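Local coordinates for protein mini spindles (Drosophila melanogaster, PDB 5VJC) that probably binds tubulin through arrays of TOG domains, here a HEAT-repeat one, and so promotes microtubule dynamics and mitotic spindle formation, at residues W29-P34 with L96-Y101; L143-P148 with A185-E190; C191-T196 with R227-N232. All blocks are in the same frame, centred on the assembly; numbering follows the deposited sequence.

Contact 1. Residues W29-P34 with L96-Y101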
loop_
_atom_site.group_PDB
_atom_site.type_symbol
_atom_site.label_atom_id
_atom_site.label_comp_id
_atom_site.label_asym_id
_atom_site.label_seq_id
_atom_site.Cartn_x
_atom_site.Cartn_y
_atom_site.Cartn_z
ATOM N N TRP A 29 0.983 -11.452 -9.445
ATOM C CA TRP A 29 0.597 -11.304 -8.047
ATOM C C TRP A 29 -0.465 -10.233 -7.855
ATOM O O TRP A 29 -0.180 -9.130 -7.373
ATOM C CB TRP A 29 1.808 -10.976 -7.182
ATOM C CG TRP A 29 1.560 -11.267 -5.730
ATOM C CD1 TRP A 29 1.201 -10.371 -4.750
ATOM C CD2 TRP A 29 1.642 -12.557 -5.090
ATOM N NE1 TRP A 29 1.073 -11.028 -3.543
ATOM C CE2 TRP A 29 1.332 -12.367 -3.728
ATOM C CE3 TRP A 29 1.957 -13.850 -5.545
ATOM C CZ2 TRP A 29 1.332 -13.424 -2.806
ATOM C CZ3 TRP A 29 1.943 -14.908 -4.622
ATOM C CH2 TRP A 29 1.628 -14.685 -3.273
ATOM N N THR A 30 -1.692 -10.571 -8.228
ATOM C CA THR A 30 -2.823 -9.658 -8.126
ATOM C C THR A 30 -4.075 -10.475 -7.861
ATOM O O THR A 30 -4.285 -11.513 -8.493
ATOM C CB THR A 30 -3.013 -8.817 -9.410
ATOM O OG1 THR A 30 -4.273 -8.142 -9.350
ATOM C CG2 THR A 30 -3.005 -9.708 -10.642
ATOM N N PHE A 31 -4.889 -10.032 -6.908
ATOM C CA PHE A 31 -6.082 -10.776 -6.523
ATOM C C PHE A 31 -6.987 -9.969 -5.608
ATOM O O PHE A 31 -6.542 -9.029 -4.954
ATOM C CB PHE A 31 -5.711 -12.083 -5.821
ATOM C CG PHE A 31 -4.609 -11.935 -4.809
ATOM C CD1 PHE A 31 -3.301 -12.288 -5.133
ATOM C CD2 PHE A 31 -4.875 -11.442 -3.541
ATOM C CE1 PHE A 31 -2.277 -12.170 -4.205
ATOM C CE2 PHE A 31 -3.858 -11.306 -2.615
ATOM C CZ PHE A 31 -2.554 -11.673 -2.948
ATOM N N VAL A 32 -8.258 -10.357 -5.570
ATOM C CA VAL A 32 -9.212 -9.798 -4.629
ATOM C C VAL A 32 -8.945 -10.401 -3.263
ATOM O O VAL A 32 -8.751 -9.699 -2.278
ATOM C CB VAL A 32 -10.669 -10.089 -5.050
ATOM C CG1 VAL A 32 -11.628 -9.786 -3.904
ATOM C CG2 VAL A 32 -11.037 -9.297 -6.294
ATOM N N THR A 33 -8.938 -11.725 -3.230
ATOM C CA THR A 33 -8.610 -12.472 -2.039
ATOM C C THR A 33 -7.601 -13.526 -2.459
ATOM O O THR A 33 -7.726 -14.108 -3.535
ATOM C CB THR A 33 -9.874 -13.093 -1.413
ATOM O OG1 THR A 33 -10.672 -12.043 -0.846
ATOM C CG2 THR A 33 -9.533 -14.112 -0.328
ATOM N N PRO A 34 -6.563 -13.742 -1.644
ATOM C CA PRO A 34 -5.552 -14.725 -2.051
ATOM C C PRO A 34 -6.014 -16.154 -1.785
ATOM O O PRO A 34 -6.391 -16.478 -0.664
ATOM C CB PRO A 34 -4.349 -14.367 -1.177
ATOM C CG PRO A 34 -4.952 -13.796 0.065
ATOM C CD PRO A 34 -6.205 -13.062 -0.382
ATOM N N LEU A 96 4.131 -10.786 3.020
ATOM C CA LEU A 96 3.402 -9.869 3.887
ATOM C C LEU A 96 2.016 -9.557 3.307
ATOM O O LEU A 96 1.056 -9.460 4.064
ATOM C CB LEU A 96 4.223 -8.598 4.137
ATOM C CG LEU A 96 5.434 -8.990 4.998
ATOM C CD1 LEU A 96 6.564 -7.995 4.880
ATOM C CD2 LEU A 96 5.005 -9.208 6.482
ATOM N N THR A 97 1.893 -9.456 1.985
ATOM C CA THR A 97 0.583 -9.195 1.391
ATOM C C THR A 97 -0.403 -10.318 1.748
ATOM O O THR A 97 -1.600 -10.059 1.908
ATOM C CB THR A 97 0.621 -9.031 -0.158
ATOM O OG1 THR A 97 0.930 -10.279 -0.793
ATOM C CG2 THR A 97 1.625 -7.927 -0.598
ATOM N N LEU A 98 0.082 -11.555 1.891
ATOM C CA LEU A 98 -0.805 -12.626 2.367
ATOM C C LEU A 98 -1.264 -12.387 3.809
ATOM O O LEU A 98 -2.429 -12.566 4.130
ATOM C CB LEU A 98 -0.121 -13.988 2.259
ATOM C CG LEU A 98 0.275 -14.406 0.852
ATOM C CD1 LEU A 98 1.068 -15.707 0.952
ATOM C CD2 LEU A 98 -0.959 -14.593 -0.056
ATOM N N ARG A 99 -0.339 -11.948 4.660
ATOM C CA ARG A 99 -0.633 -11.616 6.053
ATOM C C ARG A 99 -1.569 -10.419 6.224
ATOM O O ARG A 99 -2.148 -10.222 7.297
ATOM C CB ARG A 99 0.671 -11.340 6.818
ATOM C CG ARG A 99 1.462 -12.614 7.068
ATOM C CD ARG A 99 0.477 -13.693 7.453
ATOM N NE ARG A 99 0.945 -15.058 7.247
ATOM C CZ ARG A 99 1.353 -15.563 6.090
ATOM N NH1 ARG A 99 1.406 -14.807 5.003
ATOM N NH2 ARG A 99 1.744 -16.835 6.023
ATOM N N PHE A 100 -1.708 -9.610 5.182
ATOM C CA PHE A 100 -2.640 -8.490 5.255
ATOM C C PHE A 100 -4.095 -8.959 5.228
ATOM O O PHE A 100 -4.987 -8.219 5.630
ATOM C CB PHE A 100 -2.386 -7.502 4.121
ATOM C CG PHE A 100 -1.084 -6.749 4.252
ATOM C CD1 PHE A 100 -0.419 -6.683 5.463
ATOM C CD2 PHE A 100 -0.520 -6.121 3.151
ATOM C CE1 PHE A 100 0.786 -5.985 5.586
ATOM C CE2 PHE A 100 0.685 -5.421 3.263
ATOM C CZ PHE A 100 1.333 -5.356 4.482
ATOM N N TYR A 101 -4.336 -10.181 4.757
ATOM C CA TYR A 101 -5.704 -10.705 4.689
ATOM C C TYR A 101 -6.077 -11.534 5.914
ATOM O O TYR A 101 -7.247 -11.851 6.127
ATOM C CB TYR A 101 -5.888 -11.521 3.416
ATOM C CG TYR A 101 -5.865 -10.641 2.198
ATOM C CD1 TYR A 101 -4.662 -10.307 1.583
ATOM C CD2 TYR A 101 -7.035 -10.093 1.693
ATOM C CE1 TYR A 101 -4.626 -9.482 0.475
ATOM C CE2 TYR A 101 -7.010 -9.261 0.588
ATOM C CZ TYR A 101 -5.804 -8.966 -0.019
ATOM O OH TYR A 101 -5.775 -8.150 -1.119
HETATM O O HOH W 1 -7.379 -6.922 -2.919
#
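Pro34 sets its CD over one face of the Tyr101 ring, 3.6 Å from the centroid and 13° off the ring normal, a CH-pi contact over the centre of that face. The ring of Phe31 approaches the same tyrosine obliquely, CE2 of Phe31 being 3.7 Å from CE1 of Tyr101. Beside them Leu98 brings CD2 to 3.6 Å from CB of Pro34, and the same methyl also meets CZ2 of Trp29. With CG anti to the backbone N (chi1 -161°), the indole of Trp29 is brought to Thr97, where NE1 donates to OG1 (2.9 Å, 156°), the hydroxyl lying nearly in the ring plane. In this HEAT-repeat fold the loop 29-34 is thereby laid across the C-terminal part of helix 89-99. Water 1 joins Tyr101 OH (2.7 Å) to Phe31 O, to which it donates. Farther out, His140 binds the Tyr101 hydroxyl, and Thr97 OG1 is hydrogen-bonded to Lys94 O. Replacing Tyr101 by alanine is likely to leave Pro34 CD with no ring face to rest on, and His140 and the water without their hydroxyl partner. Trp29 also meets Phe38 of helix 36-48 edge-to-face.

Contact 2. Residues L143-P148 with A185-E190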
loop_
_atom_site.group_PDB
_atom_site.type_symbol
_atom_site.label_atom_id
_atom_site.label_comp_id
_atom_site.label_asym_id
_atom_site.label_seq_id
_atom_site.Cartn_x
_atom_site.Cartn_y
_atom_site.Cartn_z
ATOM N N LEU A 143 -5.227 -1.646 1.349
ATOM C CA LEU A 143 -6.416 -2.290 1.901
ATOM C C LEU A 143 -6.536 -2.128 3.401
ATOM O O LEU A 143 -7.635 -2.102 3.928
ATOM C CB LEU A 143 -6.433 -3.788 1.572
ATOM C CG LEU A 143 -6.948 -4.145 0.177
ATOM C CD1 LEU A 143 -7.033 -5.657 0.059
ATOM C CD2 LEU A 143 -8.316 -3.502 -0.110
ATOM N N LYS A 144 -5.403 -2.034 4.086
ATOM C CA LYS A 144 -5.412 -1.907 5.533
ATOM C C LYS A 144 -5.470 -0.445 6.024
ATOM O O LYS A 144 -5.515 -0.201 7.228
ATOM C CB LYS A 144 -4.180 -2.590 6.129
ATOM C CG LYS A 144 -3.921 -4.017 5.662
ATOM C CD LYS A 144 -5.198 -4.823 5.438
ATOM C CE LYS A 144 -5.770 -5.363 6.710
ATOM N NZ LYS A 144 -6.868 -6.328 6.379
ATOM N N ILE A 145 -5.474 0.528 5.120
ATOM C CA ILE A 145 -5.385 1.917 5.590
ATOM C C ILE A 145 -6.680 2.309 6.308
ATOM O O ILE A 145 -6.702 3.246 7.111
ATOM C CB ILE A 145 -5.094 2.924 4.466
ATOM C CG1 ILE A 145 -4.450 4.190 5.051
ATOM C CG2 ILE A 145 -6.366 3.269 3.682
ATOM C CD1 ILE A 145 -4.033 5.218 4.013
ATOM N N GLY A 146 -7.741 1.550 6.061
ATOM C CA GLY A 146 -9.007 1.804 6.717
ATOM C C GLY A 146 -9.298 0.836 7.848
ATOM O O GLY A 146 -10.446 0.703 8.261
ATOM N N ASP A 147 -8.269 0.155 8.348
ATOM C CA ASP A 147 -8.463 -0.838 9.417
ATOM C C ASP A 147 -9.183 -0.231 10.639
ATOM O O ASP A 147 -8.999 0.950 10.931
ATOM C CB ASP A 147 -7.113 -1.408 9.843
ATOM C CG ASP A 147 -7.239 -2.734 10.576
ATOM O OD1 ASP A 147 -7.228 -2.732 11.826
ATOM O OD2 ASP A 147 -7.360 -3.768 9.893
ATOM N N PRO A 148 -10.009 -1.035 11.347
ATOM C CA PRO A 148 -10.611 -0.613 12.619
ATOM C C PRO A 148 -9.577 -0.134 13.636
ATOM O O PRO A 148 -9.895 0.716 14.468
ATOM C CB PRO A 148 -11.295 -1.886 13.132
ATOM C CG PRO A 148 -11.552 -2.716 11.925
ATOM C CD PRO A 148 -10.520 -2.344 10.894
ATOM N N ALA A 185 -16.732 2.355 4.446
ATOM C CA ALA A 185 -16.686 3.808 4.548
ATOM C C ALA A 185 -15.389 4.302 5.184
ATOM O O ALA A 185 -14.909 5.354 4.822
ATOM C CB ALA A 185 -17.891 4.339 5.331
ATOM N N ARG A 186 -14.830 3.553 6.128
ATOM C CA ARG A 186 -13.564 3.977 6.720
ATOM C C ARG A 186 -12.443 3.926 5.680
ATOM O O ARG A 186 -11.570 4.795 5.676
ATOM C CB ARG A 186 -13.183 3.119 7.930
ATOM C CG ARG A 186 -12.050 3.750 8.744
ATOM C CD ARG A 186 -11.697 2.972 10.027
ATOM N NE ARG A 186 -12.865 2.538 10.797
ATOM C CZ ARG A 186 -13.324 1.284 10.803
ATOM N NH1 ARG A 186 -12.708 0.350 10.082
ATOM N NH2 ARG A 186 -14.391 0.961 11.523
ATOM N N GLN A 187 -12.460 2.901 4.817
ATOM C CA GLN A 187 -11.508 2.827 3.709
ATOM C C GLN A 187 -11.630 4.055 2.820
ATOM O O GLN A 187 -10.623 4.684 2.492
ATOM C CB GLN A 187 -11.721 1.559 2.870
ATOM C CG GLN A 187 -10.681 1.344 1.789
ATOM C CD GLN A 187 -9.302 1.031 2.349
ATOM O OE1 GLN A 187 -9.133 0.866 3.556
ATOM N NE2 GLN A 187 -8.309 0.948 1.469
ATOM N N ARG A 188 -12.860 4.408 2.439
ATOM C CA ARG A 188 -13.055 5.595 1.592
ATOM C C ARG A 188 -12.549 6.855 2.303
ATOM O O ARG A 188 -11.839 7.670 1.714
ATOM C CB ARG A 188 -14.525 5.755 1.186
ATOM C CG ARG A 188 -15.052 4.592 0.333
ATOM C CD ARG A 188 -16.351 4.942 -0.395
ATOM N NE ARG A 188 -17.454 5.262 0.505
ATOM C CZ ARG A 188 -18.156 4.354 1.179
ATOM N NH1 ARG A 188 -17.863 3.060 1.059
ATOM N NH2 ARG A 188 -19.155 4.730 1.977
ATOM N N THR A 189 -12.869 6.986 3.587
ATOM C CA THR A 189 -12.431 8.144 4.360
ATOM C C THR A 189 -10.904 8.271 4.432
ATOM O O THR A 189 -10.355 9.352 4.201
ATOM C CB THR A 189 -12.985 8.102 5.785
ATOM O OG1 THR A 189 -14.411 7.974 5.726
ATOM C CG2 THR A 189 -12.609 9.368 6.551
ATOM N N GLU A 190 -10.222 7.177 4.755
ATOM C CA GLU A 190 -8.772 7.234 4.940
ATOM C C GLU A 190 -8.050 7.436 3.612
ATOM O O GLU A 190 -7.039 8.144 3.547
ATOM C CB GLU A 190 -8.265 5.963 5.645
ATOM C CG GLU A 190 -8.720 5.839 7.111
ATOM C CD GLU A 190 -8.118 6.926 8.017
ATOM O OE1 GLU A 190 -7.191 7.630 7.568
ATOM O OE2 GLU A 190 -8.574 7.066 9.172
#
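A type I beta turn, Lys144 to Asp147, lies in the loop between helices 131-142 and 150-166, and it docks on the first turns of helix 185-202 in this HEAT-repeat array. Gly146 is where the backbones come closest, its CA 4.0 Å from that of Gln187. A side chain on this residue would point at the helix and collide with Gln187 OE1, which is consistent with glycine at this position. Its carbonyl is gripped by Arg186: NH1 donates to Gly146 O over 2.9 Å at 167°, in the guanidinium plane and almost in line with the C=O bond. The bend at chi3 (-45°) turns the guanidinium back over the loop, where CA of Pro148 covers one of its faces and the CD methylene of Arg186 passes 3.5 Å from Asp147 O.

Gln187 reaches in from the neighbouring position, its OE1 lying 2.9 Å from Gly146 N, while its NE2 is hydrogen-bonded to Leu142 O at the end of helix 131-142. The side chain of Ile145 crosses that of Gln187 at about a right angle, with CG2 of Ile145 3.7 Å from OE1 of Gln187 and also touching CB of Glu190. The aliphatic part of Glu190 lies against the turn, CG being 3.3 Å from Ile145 O, a carbonyl buried here without a polar partner; the carboxylate of Glu190 turns instead to a salt bridge with Arg157 of helix 150-166. A loop between two helices packed on the first turns of a later helix is in keeping with the stacked helices of a HEAT-repeat TOG domain.

Contact 3. Residues C191-T196 with R227-N232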
loop_
_atom_site.group_PDB
_atom_site.type_symbol
_atom_site.label_atom_id
_atom_site.label_comp_id
_atom_site.label_asym_id
_atom_site.label_seq_id
_atom_site.Cartn_x
_atom_site.Cartn_y
_atom_site.Cartn_z
ATOM N N CYS A 191 -8.583 6.854 2.539
ATOM C CA CYS A 191 -7.997 7.083 1.225
ATOM C C CYS A 191 -8.179 8.540 0.820
ATOM O O CYS A 191 -7.251 9.153 0.296
ATOM C CB CYS A 191 -8.590 6.136 0.172
ATOM S SG CYS A 191 -7.941 4.435 0.304
ATOM N N LEU A 192 -9.351 9.114 1.087
ATOM C CA LEU A 192 -9.539 10.545 0.806
ATOM C C LEU A 192 -8.532 11.445 1.551
ATOM O O LEU A 192 -7.921 12.320 0.936
ATOM C CB LEU A 192 -10.967 10.971 1.143
ATOM C CG LEU A 192 -12.016 10.522 0.122
ATOM C CD1 LEU A 192 -13.440 10.531 0.738
ATOM C CD2 LEU A 192 -11.936 11.370 -1.152
ATOM N N ASP A 193 -8.348 11.217 2.853
ATOM C CA ASP A 193 -7.329 11.930 3.636
ATOM C C ASP A 193 -5.911 11.733 3.053
ATOM O O ASP A 193 -5.090 12.652 3.057
ATOM C CB ASP A 193 -7.343 11.472 5.112
ATOM C CG ASP A 193 -8.584 11.950 5.881
ATOM O OD1 ASP A 193 -9.349 12.781 5.352
ATOM O OD2 ASP A 193 -8.790 11.485 7.023
ATOM N N GLU A 194 -5.617 10.539 2.556
ATOM C CA GLU A 194 -4.311 10.302 1.957
ATOM C C GLU A 194 -4.172 11.079 0.650
ATOM O O GLU A 194 -3.115 11.652 0.368
ATOM C CB GLU A 194 -4.081 8.797 1.738
ATOM C CG GLU A 194 -2.596 8.444 1.540
ATOM C CD GLU A 194 -1.733 8.764 2.766
ATOM O OE1 GLU A 194 -2.279 9.009 3.871
ATOM O OE2 GLU A 194 -0.496 8.731 2.638
ATOM N N LEU A 195 -5.240 11.131 -0.144
ATOM C CA LEU A 195 -5.200 11.924 -1.363
ATOM C C LEU A 195 -4.883 13.387 -1.032
ATOM O O LEU A 195 -4.098 14.033 -1.728
ATOM C CB LEU A 195 -6.516 11.812 -2.138
ATOM C CG LEU A 195 -6.802 10.408 -2.719
ATOM C CD1 LEU A 195 -8.266 10.232 -3.141
ATOM C CD2 LEU A 195 -5.847 10.069 -3.893
ATOM N N THR A 196 -5.473 13.883 0.048
ATOM C CA THR A 196 -5.242 15.258 0.490
ATOM C C THR A 196 -3.764 15.450 0.844
ATOM O O THR A 196 -3.145 16.444 0.445
ATOM C CB THR A 196 -6.124 15.619 1.706
ATOM O OG1 THR A 196 -7.499 15.362 1.400
ATOM C CG2 THR A 196 -5.950 17.101 2.111
ATOM N N ARG A 227 -17.947 12.257 3.721
ATOM C CA ARG A 227 -18.278 13.599 3.252
ATOM C C ARG A 227 -17.244 14.634 3.712
ATOM O O ARG A 227 -16.750 15.411 2.896
ATOM C CB ARG A 227 -19.689 14.005 3.727
ATOM C CG ARG A 227 -20.050 15.470 3.447
ATOM C CD ARG A 227 -21.512 15.791 3.784
ATOM N NE ARG A 227 -21.898 15.331 5.120
ATOM C CZ ARG A 227 -21.672 16.008 6.242
ATOM N NH1 ARG A 227 -21.051 17.180 6.194
ATOM N NH2 ARG A 227 -22.058 15.507 7.414
ATOM N N ASN A 228 -16.924 14.647 5.009
ATOM C CA ASN A 228 -15.950 15.603 5.543
ATOM C C ASN A 228 -14.558 15.402 4.911
ATOM O O ASN A 228 -13.830 16.365 4.687
ATOM C CB ASN A 228 -15.850 15.507 7.080
ATOM C CG ASN A 228 -17.171 15.873 7.793
ATOM O OD1 ASN A 228 -18.017 16.583 7.244
ATOM N ND2 ASN A 228 -17.342 15.382 9.020
ATOM N N ALA A 229 -14.194 14.161 4.601
ATOM C CA ALA A 229 -12.884 13.908 3.999
ATOM C C ALA A 229 -12.831 14.386 2.547
ATOM O O ALA A 229 -11.821 14.937 2.109
ATOM C CB ALA A 229 -12.533 12.422 4.088
ATOM N N ALA A 230 -13.913 14.185 1.800
ATOM C CA ALA A 230 -13.929 14.595 0.404
ATOM C C ALA A 230 -13.911 16.126 0.299
ATOM O O ALA A 230 -13.246 16.691 -0.576
ATOM C CB ALA A 230 -15.134 14.017 -0.310
ATOM N N LEU A 231 -14.639 16.780 1.198
ATOM C CA LEU A 231 -14.670 18.241 1.261
ATOM C C LEU A 231 -13.288 18.817 1.529
ATOM O O LEU A 231 -12.849 19.722 0.830
ATOM C CB LEU A 231 -15.638 18.714 2.340
ATOM C CG LEU A 231 -17.126 18.534 2.033
ATOM C CD1 LEU A 231 -17.967 18.850 3.261
ATOM C CD2 LEU A 231 -17.518 19.405 0.845
ATOM N N ASN A 232 -12.618 18.303 2.558
ATOM C CA ASN A 232 -11.262 18.748 2.876
ATOM C C ASN A 232 -10.338 18.567 1.702
ATOM O O ASN A 232 -9.441 19.381 1.471
ATOM C CB ASN A 232 -10.710 18.006 4.087
ATOM C CG ASN A 232 -11.307 18.499 5.374
ATOM O OD1 ASN A 232 -11.767 19.639 5.455
ATOM N ND2 ASN A 232 -11.309 17.651 6.392
HETATM O O HOH W 2 -9.250 14.750 3.379
#
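Apolar contact between Leu192 and Ala229 forms the centre of this interface, where helices 185-202 and 224-241 run side by side. The short axes approach to 8.5 Å and differ in direction by only 14°, a nearly parallel pairing of two helices of this HEAT-repeat domain. Such closeness is allowed by small residues: CB of Leu192 stands 3.6 Å from CB of Ala229, the backbones coming nearest at this same pair. With CG anti to the carbonyl carbon (chi1 -76°), the leucine sends its branches on toward the second alanine, and CD1 of Leu192 comes within 4.0 Å of CB of Ala230. Val226 of helix 224-241 and Leu180 also touch Leu192, extending the apolar layer. Toward the C-terminal end the packing is looser, with CG2 of Thr196 reaching only to 4.2 Å from Asn232 O.

The polar interactions run through one water. Water 2 donates to Asp193 OD1 at 2.8 Å and to Ala229 O at 2.9 Å, and it accepts from Thr196 OG1 at 2.7 Å. It thus links two side chains of one helix, set three residues apart, to a backbone carbonyl of the other. The carboxylate of Asp193 also touches its neighbour without a polar bond, OD1 lying 3.4 Å from CB of Ala229.

Both hydrogens of water 2 are committed to acceptors and it accepts from the threonine hydroxyl, so that three hydrogen bonds hold the water between the helices. Direct contact is mainly apolar, while the water supplies a polar link across them; its hydrogen bond to Asp193 is likely to offset part of the negative charge of that carboxylate.

Overall arrangement
Followed from the N terminus, the chain first closes a long, mostly helical loop at contact 1, where the chain near the end of helix 89-99 comes back to the loop ahead of helix 36-48. Contact 2 then joins the turn after helix 131-142 to the start of helix 185-202, and contact 3 ties the next part of that helix to helix 224-241. The three loops follow in series, none nesting or crossing. Contacts 1 and 2 touch, through a probable hydrogen bond from Lys144 NZ to Phe100 O; contacts 2 and 3 share helix 185-202, with centres about 12 Å apart. Contacts 1 and 3, about 26 Å apart between centres, lie on opposite sides of the chain's centre.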